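Local structure of hypothetical conserved protein TTC0263 (Thermus thermophilus, 2PL2) at residues K108-V113 / A118-Q123; Q143-E148 / E152-L157. The protein is of unknown function but belongs to the tetratricopeptide repeat family, whose stacked helical hairpins commonly serve as scaffolds for binding other proteins. All blocks are in the same frame, centred on the assembly; numbering follows the deposited sequence.

Interaction 1 (K108-V113 / A118-Q123)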
ATOM      1  N   LYS A 108     -10.376  19.934  10.356  1.00 31.21           N
ATOM      2  CA  LYS A 108     -11.181  20.889  11.111  1.00 32.85           C
ATOM      3  C   LYS A 108     -11.924  21.840  10.163  1.00 33.51           C
ATOM      4  O   LYS A 108     -13.122  22.074  10.334  1.00 34.18           O
ATOM      5  CB  LYS A 108     -10.290  21.689  12.055  1.00 34.58           C
ATOM      6  CG  LYS A 108     -11.062  22.493  13.072  1.00 39.42           C
ATOM      7  CD  LYS A 108     -11.874  21.589  13.984  1.00 43.19           C
ATOM      8  CE  LYS A 108     -12.721  22.407  14.953  1.00 45.33           C
ATOM      9  NZ  LYS A 108     -13.518  21.517  15.857  1.00 47.16           N
ATOM     10  N   ASP A 109     -11.222  22.378   9.160  1.00 33.65           N
ATOM     11  CA  ASP A 109     -11.849  23.284   8.191  1.00 33.80           C
ATOM     12  C   ASP A 109     -12.964  22.545   7.466  1.00 34.41           C
ATOM     13  O   ASP A 109     -14.017  23.114   7.182  1.00 33.47           O
ATOM     14  CB  ASP A 109     -10.865  23.791   7.119  1.00 34.88           C
ATOM     15  CG  ASP A 109      -9.657  24.500   7.694  1.00 37.72           C
ATOM     16  OD1 ASP A 109      -9.757  25.093   8.795  1.00 37.54           O
ATOM     17  OD2 ASP A 109      -8.600  24.474   7.017  1.00 40.11           O
ATOM     18  N   ALA A 110     -12.723  21.280   7.137  1.00 35.01           N
ATOM     19  CA  ALA A 110     -13.739  20.500   6.452  1.00 37.69           C
ATOM     20  C   ALA A 110     -14.967  20.351   7.355  1.00 39.61           C
ATOM     21  O   ALA A 110     -16.106  20.340   6.885  1.00 38.11           O
ATOM     22  CB  ALA A 110     -13.186  19.130   6.089  1.00 38.74           C
ATOM     23  N   GLU A 111     -14.722  20.237   8.656  1.00 42.65           N
ATOM     24  CA  GLU A 111     -15.795  20.081   9.624  1.00 47.39           C
ATOM     25  C   GLU A 111     -16.747  21.274   9.563  1.00 48.61           C
ATOM     26  O   GLU A 111     -17.940  21.149   9.875  1.00 49.07           O
ATOM     27  CB  GLU A 111     -15.209  19.930  11.031  1.00 50.23           C
ATOM     28  CG  GLU A 111     -16.251  19.914  12.146  1.00 55.53           C
ATOM     29  CD  GLU A 111     -15.645  19.684  13.527  1.00 57.78           C
ATOM     30  OE1 GLU A 111     -14.635  20.348  13.858  1.00 58.27           O
ATOM     31  OE2 GLU A 111     -16.185  18.846  14.283  1.00 59.07           O
ATOM     32  N   ARG A 112     -16.217  22.423   9.149  1.00 48.29           N
ATOM     33  CA  ARG A 112     -17.013  23.639   9.024  1.00 48.27           C
ATOM     34  C   ARG A 112     -17.954  23.562   7.827  1.00 47.72           C
ATOM     35  O   ARG A 112     -18.985  24.224   7.793  1.00 48.82           O
ATOM     36  CB  ARG A 112     -16.095  24.857   8.879  1.00 50.10           C
ATOM     37  CG  ARG A 112     -15.145  25.055  10.053  1.00 53.98           C
ATOM     38  CD  ARG A 112     -15.909  25.345  11.345  1.00 58.27           C
ATOM     39  NE  ARG A 112     -15.020  25.492  12.498  1.00 60.42           N
ATOM     40  CZ  ARG A 112     -15.431  25.793  13.724  1.00 59.90           C
ATOM     41  NH1 ARG A 112     -16.725  25.983  13.964  1.00 59.48           N
ATOM     42  NH2 ARG A 112     -14.546  25.901  14.710  1.00 59.12           N
ATOM     43  N   VAL A 113     -17.591  22.745   6.845  1.00 47.68           N
ATOM     44  CA  VAL A 113     -18.388  22.563   5.636  1.00 47.14           C
ATOM     45  C   VAL A 113     -19.448  21.473   5.823  1.00 47.72           C
ATOM     46  O   VAL A 113     -20.417  21.400   5.066  1.00 47.93           O
ATOM     47  CB  VAL A 113     -17.480  22.177   4.450  1.00 47.91           C
ATOM     48  CG1 VAL A 113     -18.306  22.006   3.185  1.00 47.28           C
ATOM     49  CG2 VAL A 113     -16.398  23.228   4.267  1.00 46.53           C
ATOM     50  N   ALA A 118     -19.249  11.288   8.397  1.00 35.49           N
ATOM     51  CA  ALA A 118     -18.529  10.199   9.065  1.00 32.92           C
ATOM     52  C   ALA A 118     -17.038  10.092   8.749  1.00 29.88           C
ATOM     53  O   ALA A 118     -16.211  10.013   9.663  1.00 28.41           O
ATOM     54  CB  ALA A 118     -19.209   8.868   8.763  1.00 33.31           C
ATOM     55  N   PRO A 119     -16.674  10.070   7.454  1.00 28.77           N
ATOM     56  CA  PRO A 119     -15.266   9.968   7.067  1.00 29.03           C
ATOM     57  C   PRO A 119     -14.351  10.963   7.767  1.00 30.01           C
ATOM     58  O   PRO A 119     -13.245  10.606   8.181  1.00 30.08           O
ATOM     59  CB  PRO A 119     -15.316  10.165   5.560  1.00 29.32           C
ATOM     60  CG  PRO A 119     -16.627   9.505   5.205  1.00 26.75           C
ATOM     61  CD  PRO A 119     -17.543  10.040   6.263  1.00 27.99           C
ATOM     62  N   LEU A 120     -14.813  12.204   7.914  1.00 31.37           N
ATOM     63  CA  LEU A 120     -14.005  13.232   8.570  1.00 32.91           C
ATOM     64  C   LEU A 120     -13.647  12.837   9.984  1.00 32.52           C
ATOM     65  O   LEU A 120     -12.476  12.842  10.361  1.00 34.50           O
ATOM     66  CB  LEU A 120     -14.736  14.579   8.604  1.00 37.47           C
ATOM     67  CG  LEU A 120     -15.010  15.312   7.292  1.00 39.83           C
ATOM     68  CD1 LEU A 120     -15.618  16.674   7.597  1.00 40.73           C
ATOM     69  CD2 LEU A 120     -13.713  15.485   6.523  1.00 42.77           C
ATOM     70  N   HIS A 121     -14.665  12.511  10.772  1.00 30.71           N
ATOM     71  CA  HIS A 121     -14.461  12.110  12.156  1.00 29.54           C
ATOM     72  C   HIS A 121     -13.592  10.857  12.237  1.00 28.61           C
ATOM     73  O   HIS A 121     -12.830  10.672  13.183  1.00 27.11           O
ATOM     74  CB  HIS A 121     -15.821  11.900  12.826  1.00 30.21           C
ATOM     75  CG  HIS A 121     -16.610  13.164  12.979  1.00 28.43           C
ATOM     76  ND1 HIS A 121     -16.274  14.150  13.892  1.00 27.69           N
ATOM     77  CD2 HIS A 121     -17.681  13.637  12.305  1.00 26.39           C
ATOM     78  CE1 HIS A 121     -17.099  15.166  13.767  1.00 27.31           C
ATOM     79  NE2 HIS A 121     -17.969  14.880  12.805  1.00 28.24           N
ATOM     80  N   LEU A 122     -13.699  10.007  11.224  1.00 28.58           N
ATOM     81  CA  LEU A 122     -12.896   8.800  11.167  1.00 29.38           C
ATOM     82  C   LEU A 122     -11.444   9.210  10.982  1.00 30.64           C
ATOM     83  O   LEU A 122     -10.556   8.770  11.729  1.00 29.48           O
ATOM     84  CB  LEU A 122     -13.340   7.910   9.999  1.00 29.24           C
ATOM     85  CG  LEU A 122     -12.387   6.730   9.726  1.00 30.20           C
ATOM     86  CD1 LEU A 122     -12.176   5.935  11.023  1.00 29.71           C
ATOM     87  CD2 LEU A 122     -12.915   5.846   8.598  1.00 28.72           C
ATOM     88  N   GLN A 123     -11.209  10.063   9.983  1.00 33.14           N
ATOM     89  CA  GLN A 123      -9.867  10.555   9.697  1.00 34.72           C
ATOM     90  C   GLN A 123      -9.323  11.343  10.877  1.00 34.71           C
ATOM     91  O   GLN A 123      -8.154  11.215  11.232  1.00 34.32           O
ATOM     92  CB  GLN A 123      -9.874  11.454   8.460  1.00 38.04           C
ATOM     93  CG  GLN A 123      -9.345  10.792   7.198  1.00 43.67           C
ATOM     94  CD  GLN A 123      -7.939  10.244   7.369  1.00 45.01           C
ATOM     95  OE1 GLN A 123      -7.043  10.947   7.830  1.00 46.64           O
ATOM     96  NE2 GLN A 123      -7.740   8.984   6.990  1.00 45.31           N
TER
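Leu120 reaches Ala110 and Glu111 reaches His121 through different first torsions. In Leu120, CG lies opposite the carbonyl carbon, and the branch is carried straight across to the neighbouring helix; in Glu111, CG stands opposite the backbone N (chi1 174°) and an extended chain carries the carboxylate to the imidazole. The two helices, 93-113 and 118-130, follow each other through a short loop and run nearly antiparallel, 160° between the short axes and 10.1 Å apart, in an all-helical tetratricopeptide repeat fold.

Leu120 straddles the backbone at Ala110. Its CD2 meets Ala110 CB at 3.7 Å, while its CD1 presses on the main chain, 3.7 Å from Ala110 C and 3.8 Å from Glu111 N. Tyr76 and Met77 of helix 73-88 close over Ala110 and Leu120 respectively, and the pair is buried.

Polar groups line the flank of this apolar patch. Lys108 NZ meets Glu111 OE1 at 2.6 Å in a salt bridge on the syn side, somewhat out of the carboxylate plane, and OE2 has a second cationic partner in Arg124, one turn beyond His121. With both oxygens engaged, the carboxylate is held in its rotation. The imidazole of His121 stands across the end of Glu111, its plane steeply turned (71°) against the carboxylate, but makes no hydrogen bond to the acid: its NE2 bonds to the carbonyl oxygen of Pro115 in the loop, and the nearest approach to the carboxylate is His121 CE1 at 3.8 Å from Glu111 OE2.

Interaction 2 (Q143-E148 / E152-L157)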
ATOM      1  N   GLN A 143     -17.530   9.288  17.644  1.00 36.90           N
ATOM      2  CA  GLN A 143     -18.327  10.292  16.960  1.00 36.93           C
ATOM      3  C   GLN A 143     -18.618   9.748  15.568  1.00 35.07           C
ATOM      4  O   GLN A 143     -19.767   9.702  15.136  1.00 35.28           O
ATOM      5  CB  GLN A 143     -17.550  11.608  16.863  1.00 40.80           C
ATOM      6  CG  GLN A 143     -18.360  12.850  17.169  1.00 43.92           C
ATOM      7  CD  GLN A 143     -19.623  12.950  16.336  1.00 47.50           C
ATOM      8  OE1 GLN A 143     -20.535  12.125  16.471  1.00 49.50           O
ATOM      9  NE2 GLN A 143     -19.695  13.970  15.478  1.00 49.85           N
ATOM     10  N   ALA A 144     -17.564   9.307  14.883  1.00 33.35           N
ATOM     11  CA  ALA A 144     -17.691   8.745  13.538  1.00 33.73           C
ATOM     12  C   ALA A 144     -18.751   7.658  13.523  1.00 32.73           C
ATOM     13  O   ALA A 144     -19.645   7.662  12.685  1.00 31.66           O
ATOM     14  CB  ALA A 144     -16.352   8.166  13.078  1.00 33.15           C
ATOM     15  N   LEU A 145     -18.630   6.734  14.469  1.00 35.03           N
ATOM     16  CA  LEU A 145     -19.542   5.600  14.624  1.00 34.74           C
ATOM     17  C   LEU A 145     -20.981   6.032  14.874  1.00 34.40           C
ATOM     18  O   LEU A 145     -21.909   5.464  14.319  1.00 34.85           O
ATOM     19  CB  LEU A 145     -19.047   4.733  15.779  1.00 36.31           C
ATOM     20  CG  LEU A 145     -19.344   3.239  15.830  1.00 36.32           C
ATOM     21  CD1 LEU A 145     -18.999   2.560  14.511  1.00 37.05           C
ATOM     22  CD2 LEU A 145     -18.527   2.657  16.958  1.00 36.35           C
ATOM     23  N   ALA A 146     -21.161   7.046  15.710  1.00 35.91           N
ATOM     24  CA  ALA A 146     -22.491   7.564  16.024  1.00 34.97           C
ATOM     25  C   ALA A 146     -23.188   8.037  14.752  1.00 35.65           C
ATOM     26  O   ALA A 146     -24.413   7.978  14.645  1.00 36.65           O
ATOM     27  CB  ALA A 146     -22.380   8.698  17.012  1.00 33.13           C
ATOM     28  N   LEU A 147     -22.402   8.494  13.779  1.00 35.99           N
ATOM     29  CA  LEU A 147     -22.951   8.957  12.501  1.00 35.25           C
ATOM     30  C   LEU A 147     -23.191   7.801  11.534  1.00 35.29           C
ATOM     31  O   LEU A 147     -24.195   7.762  10.837  1.00 33.36           O
ATOM     32  CB  LEU A 147     -21.997   9.960  11.857  1.00 36.38           C
ATOM     33  CG  LEU A 147     -21.808  11.271  12.617  1.00 36.20           C
ATOM     34  CD1 LEU A 147     -20.623  12.033  12.047  1.00 36.46           C
ATOM     35  CD2 LEU A 147     -23.095  12.085  12.520  1.00 34.08           C
ATOM     36  N   GLU A 148     -22.259   6.857  11.497  1.00 37.23           N
ATOM     37  CA  GLU A 148     -22.372   5.705  10.603  1.00 38.98           C
ATOM     38  C   GLU A 148     -21.739   4.503  11.278  1.00 39.17           C
ATOM     39  O   GLU A 148     -20.518   4.440  11.369  1.00 41.59           O
ATOM     40  CB  GLU A 148     -21.615   5.960   9.294  1.00 38.66           C
ATOM     41  CG  GLU A 148     -22.112   7.110   8.462  1.00 43.03           C
ATOM     42  CD  GLU A 148     -23.068   6.665   7.379  1.00 46.21           C
ATOM     43  OE1 GLU A 148     -22.764   5.648   6.719  1.00 49.11           O
ATOM     44  OE2 GLU A 148     -24.110   7.330   7.171  1.00 47.48           O
ATOM     45  N   GLU A 152     -15.852  -0.847   8.753  1.00 22.62           N
ATOM     46  CA  GLU A 152     -14.628  -0.065   8.616  1.00 22.73           C
ATOM     47  C   GLU A 152     -14.350   0.756   9.871  1.00 23.80           C
ATOM     48  O   GLU A 152     -13.211   0.802  10.340  1.00 26.60           O
ATOM     49  CB  GLU A 152     -14.711   0.861   7.396  1.00 24.69           C
ATOM     50  CG  GLU A 152     -13.546   1.860   7.297  1.00 26.75           C
ATOM     51  CD  GLU A 152     -13.643   2.779   6.092  1.00 27.87           C
ATOM     52  OE1 GLU A 152     -14.744   3.296   5.810  1.00 28.96           O
ATOM     53  OE2 GLU A 152     -12.610   2.998   5.419  1.00 31.74           O
ATOM     54  N   ILE A 153     -15.371   1.398  10.436  1.00 22.46           N
ATOM     55  CA  ILE A 153     -15.119   2.192  11.629  1.00 23.24           C
ATOM     56  C   ILE A 153     -14.937   1.311  12.860  1.00 23.77           C
ATOM     57  O   ILE A 153     -14.061   1.589  13.685  1.00 24.56           O
ATOM     58  CB  ILE A 153     -16.246   3.241  11.891  1.00 24.64           C
ATOM     59  CG1 ILE A 153     -16.547   4.069  10.621  1.00 25.47           C
ATOM     60  CG2 ILE A 153     -15.819   4.175  13.028  1.00 20.57           C
ATOM     61  CD1 ILE A 153     -15.390   5.016  10.252  1.00 37.29           C
ATOM     62  N   ARG A 154     -15.746   0.256  12.999  1.00 25.90           N
ATOM     63  CA  ARG A 154     -15.575  -0.639  14.149  1.00 26.61           C
ATOM     64  C   ARG A 154     -14.113  -1.106  14.158  1.00 24.35           C
ATOM     65  O   ARG A 154     -13.519  -1.240  15.227  1.00 22.47           O
ATOM     66  CB  ARG A 154     -16.481  -1.876  14.075  1.00 28.91           C
ATOM     67  CG  ARG A 154     -17.940  -1.658  13.677  1.00 33.12           C
ATOM     68  CD  ARG A 154     -18.788  -0.808  14.628  1.00 34.21           C
ATOM     69  NE  ARG A 154     -18.496  -1.023  16.040  1.00 34.24           N
ATOM     70  CZ  ARG A 154     -19.409  -1.027  17.008  1.00 32.39           C
ATOM     71  NH1 ARG A 154     -20.692  -0.851  16.731  1.00 28.88           N
ATOM     72  NH2 ARG A 154     -19.019  -1.150  18.264  1.00 28.33           N
ATOM     73  N   SER A 155     -13.539  -1.332  12.968  1.00 23.27           N
ATOM     74  CA  SER A 155     -12.135  -1.774  12.848  1.00 24.76           C
ATOM     75  C   SER A 155     -11.128  -0.723  13.322  1.00 22.62           C
ATOM     76  O   SER A 155     -10.149  -1.039  13.993  1.00 20.79           O
ATOM     77  CB  SER A 155     -11.798  -2.129  11.407  1.00 27.26           C
ATOM     78  OG  SER A 155     -12.859  -2.834  10.812  1.00 31.84           O
ATOM     79  N   ALA A 156     -11.355   0.534  12.954  1.00 22.61           N
ATOM     80  CA  ALA A 156     -10.455   1.601  13.385  1.00 21.73           C
ATOM     81  C   ALA A 156     -10.487   1.636  14.907  1.00 21.27           C
ATOM     82  O   ALA A 156      -9.432   1.676  15.573  1.00 20.72           O
ATOM     83  CB  ALA A 156     -10.903   2.931  12.813  1.00 18.73           C
ATOM     84  N   LEU A 157     -11.706   1.625  15.448  1.00 22.05           N
ATOM     85  CA  LEU A 157     -11.917   1.622  16.892  1.00 24.58           C
ATOM     86  C   LEU A 157     -11.113   0.475  17.499  1.00 25.25           C
ATOM     87  O   LEU A 157     -10.409   0.650  18.496  1.00 25.11           O
ATOM     88  CB  LEU A 157     -13.399   1.416  17.209  1.00 25.28           C
ATOM     89  CG  LEU A 157     -14.070   2.511  18.039  1.00 29.52           C
ATOM     90  CD1 LEU A 157     -15.526   2.112  18.344  1.00 29.20           C
ATOM     91  CD2 LEU A 157     -13.284   2.725  19.340  1.00 27.15           C
TER
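Leu145 and Ile153 form the apolar centre of this contact, passing one another head to tail with Leu145 CD1 at 3.9 Å from Ile153 CB. Ala144 CB adds a looser touch, 4.0 Å from Ile153 CG2. With CG opposite the backbone N (chi1 -153°), Leu145 throws its two methyls toward the facing helix. There CD2 meets Leu157 CD1 at 3.4 Å, the two side chains roughly perpendicular.

Arg154 adds aliphatic and guanidinium-face packing against Leu145. Its chain folds back at chi2 and chi3, bringing CD to 3.4 Å from Leu145 CD1 and laying one face of the guanidinium against Leu145 CD2, which stacks centrally on it, 3.7 Å from its plane. The polar ends of Arg154 are held beyond the two segments: NH1 forms a salt bridge with Asp149 in the connecting turn, and NH2 a hydrogen bond with Gln173 of helix 167-180.

No hydrogen bond joins 143-148 to 152-157; packing does the work. Helices 134-147 and 151-164, 161° apart in direction over these segments, make the tightly turned antiparallel neighbours from which a tetratricopeptide repeat array is built.

Interaction 1 and interaction 2 lie in series along the chain, their centres 13 Å apart; helix 118-130 of interaction 1 is followed in the chain by helix 134-147 of interaction 2, and the two touch. The same helix 118-130 that gives Leu120 to interaction 1 turns other residues to interaction 2: His121 CD2 is 3.4 Å from Leu147 CD1, and Ala118 CB is 3.4 Å from Glu148 CG. His121 thus lies between the two, near Glu111 on one contact and packed on Gln143 and Leu147 of the other. Four consecutive helices are thereby packed in succession, as in the stacked arrays of tetratricopeptide repeat proteins.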